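Local coordinates for protein post-proline cleaving enzyme (Rickettsia typhi, PDB 4HVT) that probably acts as a serine-type oligopeptidase that cuts peptide chains after proline, at residues N111-I116 against E164-V169; G133-F138 against P190-K195; R143-M148 against F158-L163. All blocks are in the same frame, centred on the assembly; numbering follows the deposited sequence. Where two conformers were deposited one is given.

All three contacts lie in the N-terminal beta-propeller. Contact 3 is the buried one: it joins two neighbouring strands of a single sheet by backbone bonds, with a salt-bridge network on one face and mainly apolar side chains on the other. Contacts 1 and 2 are partly buried and join that sheet to others. Contact 1 reaches strand 113-117 through a lysine-glutamate pair, a water and one apolar touch. In contact 2, W192 of strand 190-192 does most of the work, packing on C137 and bonding to S135. Contacts 2 and 3 share the sheet through strands 129-136 and 143-150, which pair directly. Contacts 1 and 3 meet where strand 167-168 pairs with strand 155-162.

Contact 1 of 3, residues N111-I116 against E164-V169; sequences NWEVLI and EKKDFV
K166 reaches across to E113 with its whole side chain. Its CB leads toward the 111-116 segment, and K166 CG passes L115 CD2 at 4.4 Å. The chain then bends at chi3 (73°). K166 CD comes alongside the carboxylate, 3.5 Å from E113 OE2. K166 CE lies 3.7 Å from V114 O. K166 NZ ends in a salt bridge with E113 OE2 at 2.8 Å, on the lone pair that points away from the other oxygen. E113 meets it with an extended chain whose CG is anti to the backbone N (chi1 172°). Its OE1 is held by R99 on the neighbouring strand 96-101, so both carboxylate oxygens carry a positive partner. This probably keeps the glutamate ionised. The backbones do not pair here. One water donates to both L115 O and K166 O and bridges them. Further along, I116 CD1 touches F168 CZ at 4.0 Å, the two side chains crossing at about a right angle. F168 also meets W161 edge-to-face. L115 and I116 form a classic beta bulge opposite W97, and K166 and D167 a G1 bulge opposite D162. Side-chain packing of this kind between separate antiparallel sheets is characteristic of neighbouring blades in a beta-propeller.

Contact 2 of 3, residues G133-F138 against P190-K195; sequences GVSNCF and PTWINK
C137 lies over one face of the W192 indole, and this is the tight part of the contact. C137 CB sits 3.7 Å from the centroid of the five-membered ring of W192, 17° off the normal, a CH-pi contact. C137 SG stands over the six-membered ring of W192, 4.0 Å from that centroid, as a sulfur-aromatic contact. SG is anti to the backbone N (chi1 -179°), which carries it across from one ring to the other. To one side of the indole, C137 SG also lies 3.8 Å from K195 CA.

The indole edge is fixed by a hydrogen bond from W192 NE1 to S135 O, 3.1 Å long and nearly straight at 166°. The acceptor lies in the ring plane, but NE1 stands above the carbonyl plane of S135. S135 O also accepts from L145 N, so this one oxygen ties W192 to a strand pair of the other sheet.

The S135 side is looser. A water accepts from W192 N at 3.0 Å and may link to S135 OG, though that distance is short enough to leave the bond doubtful. At the other end K195 is exposed, and its side chain leads away from C137. Strands 129-136 and 190-192 belong to successive antiparallel sheets and do not pair, so side chains fill the gap, as between blades of a beta-propeller.

Contact 3 of 3, residues R143-M148 against F158-L163; sequences RYLISM and FREWDL
Strands 143-148 and 158-162 run antiparallel, their directions 150° apart, with Y144 and W161, and I146 and R159, as hydrogen-bonded pairs. They form a beta hairpin in one sheet of the propeller. Each of these pairs makes two backbone bonds, such as I146 N to R159 O at 2.8 Å. Between and beyond them lie non-hydrogen-bonded pairs, the closest being S147 with F158.

The two faces differ in chemistry. On the face of Y144, I146 and W161 the contacts are mainly apolar. The Y144 and W161 side chains lie side by side and point the same way, with ring planes 68° apart. Y144 CD1 comes to the edge of the indole, 4.0 Å from W161 CE3. I146 CG1 packs on W161 CB at 3.6 Å. M148 CE lies against the aliphatic part of R159. W97 of strand 96-101 and I116 of strand 113-117 continue this layer into the neighbouring sheet.

The other face carries L145, F158 and a salt-bridge network. L145 CD2 rests 4.0 Å from E160 CB, beside the aliphatic part of the glutamate. E160 OE1 accepts from F173 N, and R223 makes a second salt bridge with OE2.

R143 bends at chi2 (-63°), which turns its guanidinium toward the acids of the partner strand. There it gives two bonds to two acids, both near its own plane. R143 NH1 meets E160 OE2 at 2.9 Å, from above the carboxylate plane. R143 NE meets D162 OD2 at 2.8 Å on the lone pair away from OD1, and a water accepts from R143 NH2 at 2.9 Å.

Contact 1 of 3, residues N111-I116 against E164-V169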
loop_
_atom_site.group_PDB
_atom_site.type_symbol
_atom_site.label_atom_id
_atom_site.label_comp_id
_atom_site.label_asym_id
_atom_site.label_seq_id
_atom_site.Cartn_x
_atom_site.Cartn_y
_atom_site.Cartn_z
ATOM N N ASN A 111 27.913 -11.109 -3.113
ATOM C CA ASN A 111 28.048 -12.108 -2.041
ATOM C C ASN A 111 27.188 -11.602 -0.873
ATOM O O ASN A 111 27.589 -10.680 -0.137
ATOM C CB ASN A 111 29.499 -12.250 -1.568
ATOM N N TRP A 112 26.009 -12.181 -0.742
ATOM C CA TRP A 112 25.059 -11.732 0.296
ATOM C C TRP A 112 25.333 -12.509 1.594
ATOM O O TRP A 112 25.712 -13.674 1.554
ATOM C CB TRP A 112 23.605 -11.917 -0.145
ATOM C CG TRP A 112 23.142 -11.051 -1.279
ATOM C CD1 TRP A 112 23.096 -11.412 -2.618
ATOM C CD2 TRP A 112 22.698 -9.708 -1.221
ATOM N NE1 TRP A 112 22.610 -10.393 -3.358
ATOM C CE2 TRP A 112 22.365 -9.323 -2.536
ATOM C CE3 TRP A 112 22.522 -8.781 -0.177
ATOM C CZ2 TRP A 112 21.867 -8.069 -2.842
ATOM C CZ3 TRP A 112 22.036 -7.507 -0.495
ATOM C CH2 TRP A 112 21.746 -7.164 -1.837
ATOM N N GLU A 113 25.260 -11.821 2.715
ATOM C CA GLU A 113 25.318 -12.420 4.046
ATOM C C GLU A 113 23.847 -12.588 4.493
ATOM O O GLU A 113 23.132 -11.580 4.631
ATOM C CB GLU A 113 26.071 -11.484 4.977
ATOM C CG GLU A 113 25.998 -11.935 6.414
ATOM C CD GLU A 113 26.911 -11.168 7.344
ATOM O OE1 GLU A 113 27.145 -9.939 7.133
ATOM O OE2 GLU A 113 27.380 -11.849 8.297
ATOM N N VAL A 114 23.406 -13.821 4.740
ATOM C CA VAL A 114 22.007 -14.043 5.172
ATOM C C VAL A 114 21.950 -13.722 6.662
ATOM O O VAL A 114 22.813 -14.161 7.448
ATOM C CB VAL A 114 21.527 -15.492 4.939
ATOM C CG1 VAL A 114 20.148 -15.724 5.573
ATOM C CG2 VAL A 114 21.450 -15.828 3.455
ATOM N N LEU A 115 20.961 -12.935 7.045
ATOM C CA LEU A 115 20.806 -12.532 8.447
ATOM C C LEU A 115 19.684 -13.312 9.126
ATOM O O LEU A 115 19.880 -13.833 10.204
ATOM C CB LEU A 115 20.529 -11.043 8.521
ATOM C CG LEU A 115 21.570 -10.128 7.906
ATOM C CD1 LEU A 115 21.131 -8.684 7.903
ATOM C CD2 LEU A 115 22.930 -10.336 8.599
ATOM N N ILE A 116 18.517 -13.361 8.488
ATOM C CA ILE A 116 17.399 -14.146 8.952
ATOM C C ILE A 116 16.748 -14.859 7.789
ATOM O O ILE A 116 16.365 -14.222 6.807
ATOM C CB ILE A 116 16.298 -13.347 9.700
ATOM C CG1 ILE A 116 16.892 -12.606 10.904
ATOM C CG2 ILE A 116 15.259 -14.336 10.173
ATOM C CD1 ILE A 116 15.982 -11.587 11.557
ATOM N N GLU A 164 25.608 -8.844 15.833
ATOM C CA GLU A 164 26.888 -9.492 16.171
ATOM C C GLU A 164 26.685 -10.992 16.333
ATOM O O GLU A 164 27.452 -11.790 15.792
ATOM C CB GLU A 164 27.501 -8.866 17.417
ATOM C CG GLU A 164 28.869 -9.396 17.815
ATOM C CD GLU A 164 29.394 -8.674 19.045
ATOM O OE1 GLU A 164 29.736 -7.467 18.951
ATOM O OE2 GLU A 164 29.438 -9.316 20.119
ATOM N N LYS A 165 25.628 -11.375 17.056
ATOM C CA LYS A 165 25.259 -12.779 17.238
ATOM C C LYS A 165 24.571 -13.428 16.017
ATOM O O LYS A 165 24.524 -14.662 15.922
ATOM C CB LYS A 165 24.329 -12.890 18.460
ATOM N N LYS A 166 24.027 -12.602 15.108
ATOM C CA LYS A 166 23.149 -13.062 13.996
ATOM C C LYS A 166 22.052 -13.996 14.500
ATOM O O LYS A 166 21.767 -15.056 13.930
ATOM C CB LYS A 166 23.967 -13.693 12.864
ATOM C CG LYS A 166 24.554 -12.636 11.939
ATOM C CD LYS A 166 25.755 -13.160 11.167
ATOM C CE LYS A 166 25.372 -14.128 10.073
ATOM N NZ LYS A 166 26.567 -14.366 9.178
ATOM N N ASP A 167 21.432 -13.589 15.605
ATOM C CA ASP A 167 20.382 -14.391 16.230
ATOM C C ASP A 167 19.504 -13.527 17.107
ATOM O O ASP A 167 19.896 -12.412 17.488
ATOM C CB ASP A 167 21.013 -15.506 17.104
ATOM C CG ASP A 167 20.073 -16.670 17.359
ATOM O OD1 ASP A 167 18.992 -16.766 16.778
ATOM O OD2 ASP A 167 20.444 -17.547 18.165
ATOM N N PHE A 168 18.325 -14.075 17.427
ATOM C CA PHE A 168 17.410 -13.437 18.355
ATOM C C PHE A 168 18.040 -13.330 19.757
ATOM O O PHE A 168 18.855 -14.162 20.195
ATOM C CB PHE A 168 16.030 -14.142 18.354
ATOM C CG PHE A 168 15.350 -14.027 17.031
ATOM C CD1 PHE A 168 14.769 -12.838 16.658
ATOM C CD2 PHE A 168 15.435 -15.047 16.084
ATOM C CE1 PHE A 168 14.161 -12.680 15.423
ATOM C CE2 PHE A 168 14.868 -14.875 14.819
ATOM C CZ PHE A 168 14.230 -13.678 14.503
ATOM N N VAL A 169 17.690 -12.260 20.450
ATOM C CA VAL A 169 18.208 -12.004 21.765
ATOM C C VAL A 169 17.415 -12.854 22.769
ATOM O O VAL A 169 16.200 -12.662 22.906
ATOM C CB VAL A 169 18.065 -10.512 22.113
ATOM C CG1 VAL A 169 18.464 -10.273 23.571
ATOM C CG2 VAL A 169 18.850 -9.609 21.166
HETATM O O HOH W 1 19.146 -15.045 12.587
#

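Contact 2 of 3, residues G133-F138 against P190-K195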
loop_
_atom_site.group_PDB
_atom_site.type_symbol
_atom_site.label_atom_id
_atom_site.label_comp_id
_atom_site.label_asym_id
_atom_site.label_seq_id
_atom_site.Cartn_x
_atom_site.Cartn_y
_atom_site.Cartn_z
ATOM N N GLY A 133 9.289 -6.021 8.448
ATOM C CA GLY A 133 10.175 -4.845 8.557
ATOM C C GLY A 133 10.975 -4.862 9.844
ATOM O O GLY A 133 10.810 -5.756 10.658
ATOM N N VAL A 134 11.859 -3.876 9.983
ATOM C CA VAL A 134 12.803 -3.849 11.107
ATOM C C VAL A 134 12.926 -2.436 11.610
ATOM O O VAL A 134 12.643 -1.463 10.884
ATOM C CB VAL A 134 14.244 -4.351 10.773
ATOM C CG1 VAL A 134 14.267 -5.715 10.159
ATOM C CG2 VAL A 134 14.995 -3.344 9.884
ATOM N N SER A 135 13.331 -2.299 12.871
ATOM C CA SER A 135 13.690 -1.006 13.438
ATOM C C SER A 135 15.008 -1.169 14.200
ATOM O O SER A 135 15.118 -2.018 15.113
ATOM C CB SER A 135 12.646 -0.521 14.422
ATOM O OG SER A 135 13.049 0.766 14.828
ATOM N N ASN A 136 15.989 -0.349 13.829
ATOM C CA ASN A 136 17.319 -0.408 14.387
ATOM C C ASN A 136 17.491 0.556 15.574
ATOM O O ASN A 136 16.942 1.656 15.588
ATOM C CB ASN A 136 18.331 -0.061 13.254
ATOM C CG ASN A 136 19.759 -0.377 13.601
ATOM O OD1 ASN A 136 20.649 0.370 13.201
ATOM N ND2 ASN A 136 20.021 -1.472 14.303
ATOM N N CYS A 137 18.216 0.119 16.596
ATOM C CA CYS A 137 18.420 0.910 17.807
ATOM C C CYS A 137 19.557 1.916 17.584
ATOM O O CYS A 137 20.660 1.518 17.266
ATOM C CB CYS A 137 18.800 -0.007 18.966
ATOM S SG CYS A 137 19.050 0.885 20.509
ATOM N N PHE A 138 19.329 3.186 17.856
ATOM C CA PHE A 138 20.378 4.184 17.587
ATOM C C PHE A 138 21.510 4.081 18.602
ATOM O O PHE A 138 22.662 4.275 18.247
ATOM C CB PHE A 138 19.779 5.605 17.563
ATOM C CG PHE A 138 20.806 6.692 17.329
ATOM C CD1 PHE A 138 21.307 6.908 16.086
ATOM C CD2 PHE A 138 21.254 7.487 18.403
ATOM C CE1 PHE A 138 22.249 7.890 15.868
ATOM C CE2 PHE A 138 22.205 8.478 18.180
ATOM C CZ PHE A 138 22.671 8.680 16.914
ATOM N N PRO A 190 6.948 -1.418 17.182
ATOM C CA PRO A 190 7.673 -0.771 18.303
ATOM C C PRO A 190 8.631 0.307 17.835
ATOM O O PRO A 190 9.150 0.251 16.701
ATOM C CB PRO A 190 8.459 -1.919 18.906
ATOM C CG PRO A 190 8.794 -2.786 17.682
ATOM C CD PRO A 190 7.563 -2.693 16.814
ATOM N N THR A 191 8.879 1.257 18.748
ATOM C CA THR A 191 9.803 2.347 18.577
ATOM C C THR A 191 10.811 2.315 19.737
ATOM O O THR A 191 10.454 2.224 20.874
ATOM C CB THR A 191 9.062 3.693 18.526
ATOM O OG1 THR A 191 8.246 3.709 17.348
ATOM C CG2 THR A 191 10.050 4.891 18.459
ATOM N N TRP A 192 12.115 2.356 19.394
ATOM C CA TRP A 192 13.116 2.437 20.448
ATOM C C TRP A 192 13.102 3.813 21.162
ATOM O O TRP A 192 13.009 4.852 20.494
ATOM C CB TRP A 192 14.518 2.206 19.900
ATOM C CG TRP A 192 14.831 0.860 19.403
ATOM C CD1 TRP A 192 14.715 0.437 18.120
ATOM C CD2 TRP A 192 15.323 -0.254 20.144
ATOM N NE1 TRP A 192 15.148 -0.838 17.986
ATOM C CE2 TRP A 192 15.486 -1.317 19.228
ATOM C CE3 TRP A 192 15.604 -0.487 21.488
ATOM C CZ2 TRP A 192 15.950 -2.547 19.600
ATOM C CZ3 TRP A 192 16.074 -1.732 21.857
ATOM C CH2 TRP A 192 16.262 -2.740 20.895
ATOM N N ILE A 193 13.199 3.823 22.492
ATOM C CA ILE A 193 13.336 5.029 23.348
ATOM C C ILE A 193 14.869 5.166 23.646
ATOM O O ILE A 193 15.510 6.275 23.527
ATOM C CB ILE A 193 12.442 4.872 24.653
ATOM C CG1 ILE A 193 10.917 4.912 24.394
ATOM C CG2 ILE A 193 12.704 5.915 25.729
ATOM C CD1 ILE A 193 10.409 6.102 23.607
ATOM N N ASN A 194 15.454 4.062 24.106
ATOM C CA ASN A 194 16.862 3.989 24.346
ATOM C C ASN A 194 17.259 2.520 24.231
ATOM O O ASN A 194 16.418 1.696 23.898
ATOM C CB ASN A 194 17.289 4.690 25.651
ATOM C CG ASN A 194 16.724 4.057 26.923
ATOM O OD1 ASN A 194 16.561 2.843 27.026
ATOM N ND2 ASN A 194 16.433 4.902 27.944
ATOM N N LYS A 195 18.496 2.158 24.549
ATOM C CA LYS A 195 18.893 0.792 24.307
ATOM C C LYS A 195 18.147 -0.235 25.169
ATOM O O LYS A 195 18.150 -1.441 24.827
ATOM C CB LYS A 195 20.391 0.613 24.486
ATOM C CG LYS A 195 20.871 0.794 25.897
ATOM C CD LYS A 195 22.396 0.717 25.907
ATOM C CE LYS A 195 22.909 0.915 27.296
ATOM N NZ LYS A 195 22.421 -0.026 28.343
HETATM O O HOH W 2 12.541 2.592 16.460
#

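Contact 3 of 3, residues R143-M148 against F158-L163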
loop_
_atom_site.group_PDB
_atom_site.type_symbol
_atom_site.label_atom_id
_atom_site.label_comp_id
_atom_site.label_asym_id
_atom_site.label_seq_id
_atom_site.Cartn_x
_atom_site.Cartn_y
_atom_site.Cartn_z
ATOM N N ARG A 143 21.364 -3.844 17.560
ATOM C CA ARG A 143 20.067 -4.376 17.993
ATOM C C ARG A 143 18.985 -3.922 17.037
ATOM O O ARG A 143 18.907 -2.746 16.695
ATOM C CB ARG A 143 19.724 -3.960 19.463
ATOM C CG ARG A 143 20.525 -4.657 20.539
ATOM C CD ARG A 143 20.283 -6.154 20.561
ATOM N NE ARG A 143 21.201 -6.830 21.470
ATOM C CZ ARG A 143 21.023 -7.027 22.773
ATOM N NH1 ARG A 143 19.947 -6.603 23.394
ATOM N NH2 ARG A 143 21.974 -7.632 23.469
ATOM N N TYR A 144 18.136 -4.873 16.619
ATOM C CA TYR A 144 16.996 -4.635 15.754
ATOM C C TYR A 144 15.759 -5.218 16.392
ATOM O O TYR A 144 15.851 -6.212 17.084
ATOM C CB TYR A 144 17.182 -5.322 14.386
ATOM C CG TYR A 144 18.186 -4.668 13.474
ATOM C CD1 TYR A 144 19.546 -4.899 13.647
ATOM C CD2 TYR A 144 17.785 -3.820 12.447
ATOM C CE1 TYR A 144 20.481 -4.320 12.807
ATOM C CE2 TYR A 144 18.720 -3.249 11.591
ATOM C CZ TYR A 144 20.053 -3.497 11.773
ATOM O OH TYR A 144 20.951 -2.877 10.924
ATOM N N LEU A 145 14.613 -4.577 16.211
ATOM C CA LEU A 145 13.324 -5.210 16.508
ATOM C C LEU A 145 12.782 -5.698 15.182
ATOM O O LEU A 145 12.589 -4.898 14.275
ATOM C CB LEU A 145 12.367 -4.198 17.152
ATOM C CG LEU A 145 12.926 -3.694 18.464
ATOM C CD1 LEU A 145 12.219 -2.396 18.849
ATOM C CD2 LEU A 145 12.869 -4.713 19.595
ATOM N N ILE A 146 12.592 -7.003 15.047
ATOM C CA ILE A 146 12.117 -7.584 13.805
ATOM C C ILE A 146 10.619 -7.767 13.885
ATOM O O ILE A 146 10.177 -8.570 14.679
ATOM C CB ILE A 146 12.779 -8.960 13.479
ATOM C CG1 ILE A 146 14.303 -8.944 13.692
ATOM C CG2 ILE A 146 12.385 -9.427 12.094
ATOM C CD1 ILE A 146 15.063 -8.026 12.790
ATOM N N SER A 147 9.860 -7.041 13.056
ATOM C CA SER A 147 8.406 -7.212 12.953
ATOM C C SER A 147 8.029 -8.399 12.095
ATOM O O SER A 147 8.650 -8.650 11.049
ATOM C CB SER A 147 7.753 -5.966 12.395
ATOM O OG SER A 147 7.853 -4.889 13.324
ATOM N N MET A 148 7.020 -9.120 12.558
ATOM C CA MET A 148 6.592 -10.392 11.974
ATOM C C MET A 148 5.092 -10.577 12.143
ATOM O O MET A 148 4.474 -10.030 13.066
ATOM C CB MET A 148 7.305 -11.576 12.637
ATOM C CG MET A 148 8.787 -11.606 12.387
ATOM S SD MET A 148 9.561 -12.934 13.352
ATOM C CE MET A 148 9.623 -12.295 14.932
ATOM N N PHE A 158 6.779 -8.849 17.315
ATOM C CA PHE A 158 8.164 -8.560 16.957
ATOM C C PHE A 158 9.043 -9.362 17.862
ATOM O O PHE A 158 8.599 -9.860 18.882
ATOM C CB PHE A 158 8.498 -7.081 17.113
ATOM C CG PHE A 158 8.090 -6.524 18.459
ATOM C CD1 PHE A 158 8.988 -6.549 19.523
ATOM C CD2 PHE A 158 6.886 -5.930 18.595
ATOM C CE1 PHE A 158 8.595 -6.060 20.767
ATOM C CE2 PHE A 158 6.484 -5.440 19.832
ATOM C CZ PHE A 158 7.367 -5.477 20.906
ATOM N N ARG A 159 10.319 -9.481 17.493
ATOM C CA ARG A 159 11.306 -10.098 18.334
ATOM C C ARG A 159 12.603 -9.330 18.200
ATOM O O ARG A 159 13.006 -8.950 17.078
ATOM C CB ARG A 159 11.586 -11.536 17.918
ATOM C CG ARG A 159 10.431 -12.468 18.056
ATOM C CD ARG A 159 10.859 -13.842 17.574
ATOM N NE ARG A 159 11.870 -14.446 18.426
ATOM C CZ ARG A 159 12.400 -15.648 18.205
ATOM N NH1 ARG A 159 12.060 -16.346 17.121
ATOM N NH2 ARG A 159 13.297 -16.137 19.032
ATOM N N GLU A 160 13.277 -9.106 19.309
ATOM C CA GLU A 160 14.577 -8.412 19.288
ATOM C C GLU A 160 15.701 -9.321 18.800
ATOM O O GLU A 160 15.738 -10.495 19.128
ATOM C CB GLU A 160 14.905 -7.942 20.704
ATOM C CG GLU A 160 16.048 -6.935 20.763
ATOM C CD GLU A 160 16.440 -6.554 22.166
ATOM O OE1 GLU A 160 15.823 -7.030 23.150
ATOM O OE2 GLU A 160 17.371 -5.746 22.294
ATOM N N TRP A 161 16.608 -8.774 18.011
ATOM C CA TRP A 161 17.577 -9.555 17.275
ATOM C C TRP A 161 18.917 -8.822 17.287
ATOM O O TRP A 161 18.955 -7.607 17.303
ATOM C CB TRP A 161 17.056 -9.770 15.843
ATOM C CG TRP A 161 17.956 -10.599 14.952
ATOM C CD1 TRP A 161 17.862 -11.941 14.726
ATOM C CD2 TRP A 161 18.956 -10.110 14.059
ATOM N NE1 TRP A 161 18.806 -12.331 13.801
ATOM C CE2 TRP A 161 19.472 -11.226 13.358
ATOM C CE3 TRP A 161 19.471 -8.853 13.796
ATOM C CZ2 TRP A 161 20.502 -11.115 12.406
ATOM C CZ3 TRP A 161 20.523 -8.727 12.862
ATOM C CH2 TRP A 161 20.995 -9.858 12.166
ATOM N N ASP A 162 20.009 -9.574 17.355
ATOM C CA ASP A 162 21.335 -8.980 17.472
ATOM C C ASP A 162 22.281 -9.324 16.279
ATOM O O ASP A 162 22.521 -10.484 15.969
ATOM C CB ASP A 162 21.989 -9.384 18.757
ATOM C CG ASP A 162 23.275 -8.596 19.018
ATOM O OD1 ASP A 162 24.316 -9.018 18.477
ATOM O OD2 ASP A 162 23.258 -7.559 19.757
ATOM N N LEU A 163 22.817 -8.293 15.670
ATOM C CA LEU A 163 23.655 -8.420 14.432
ATOM C C LEU A 163 25.005 -9.095 14.669
ATOM O O LEU A 163 25.477 -9.850 13.790
ATOM C CB LEU A 163 23.863 -7.040 13.800
ATOM C CG LEU A 163 24.704 -6.923 12.523
ATOM C CD1 LEU A 163 24.048 -7.748 11.437
ATOM C CD2 LEU A 163 24.804 -5.461 12.130
HETATM O O HOH W 3 24.189 -9.201 22.556
#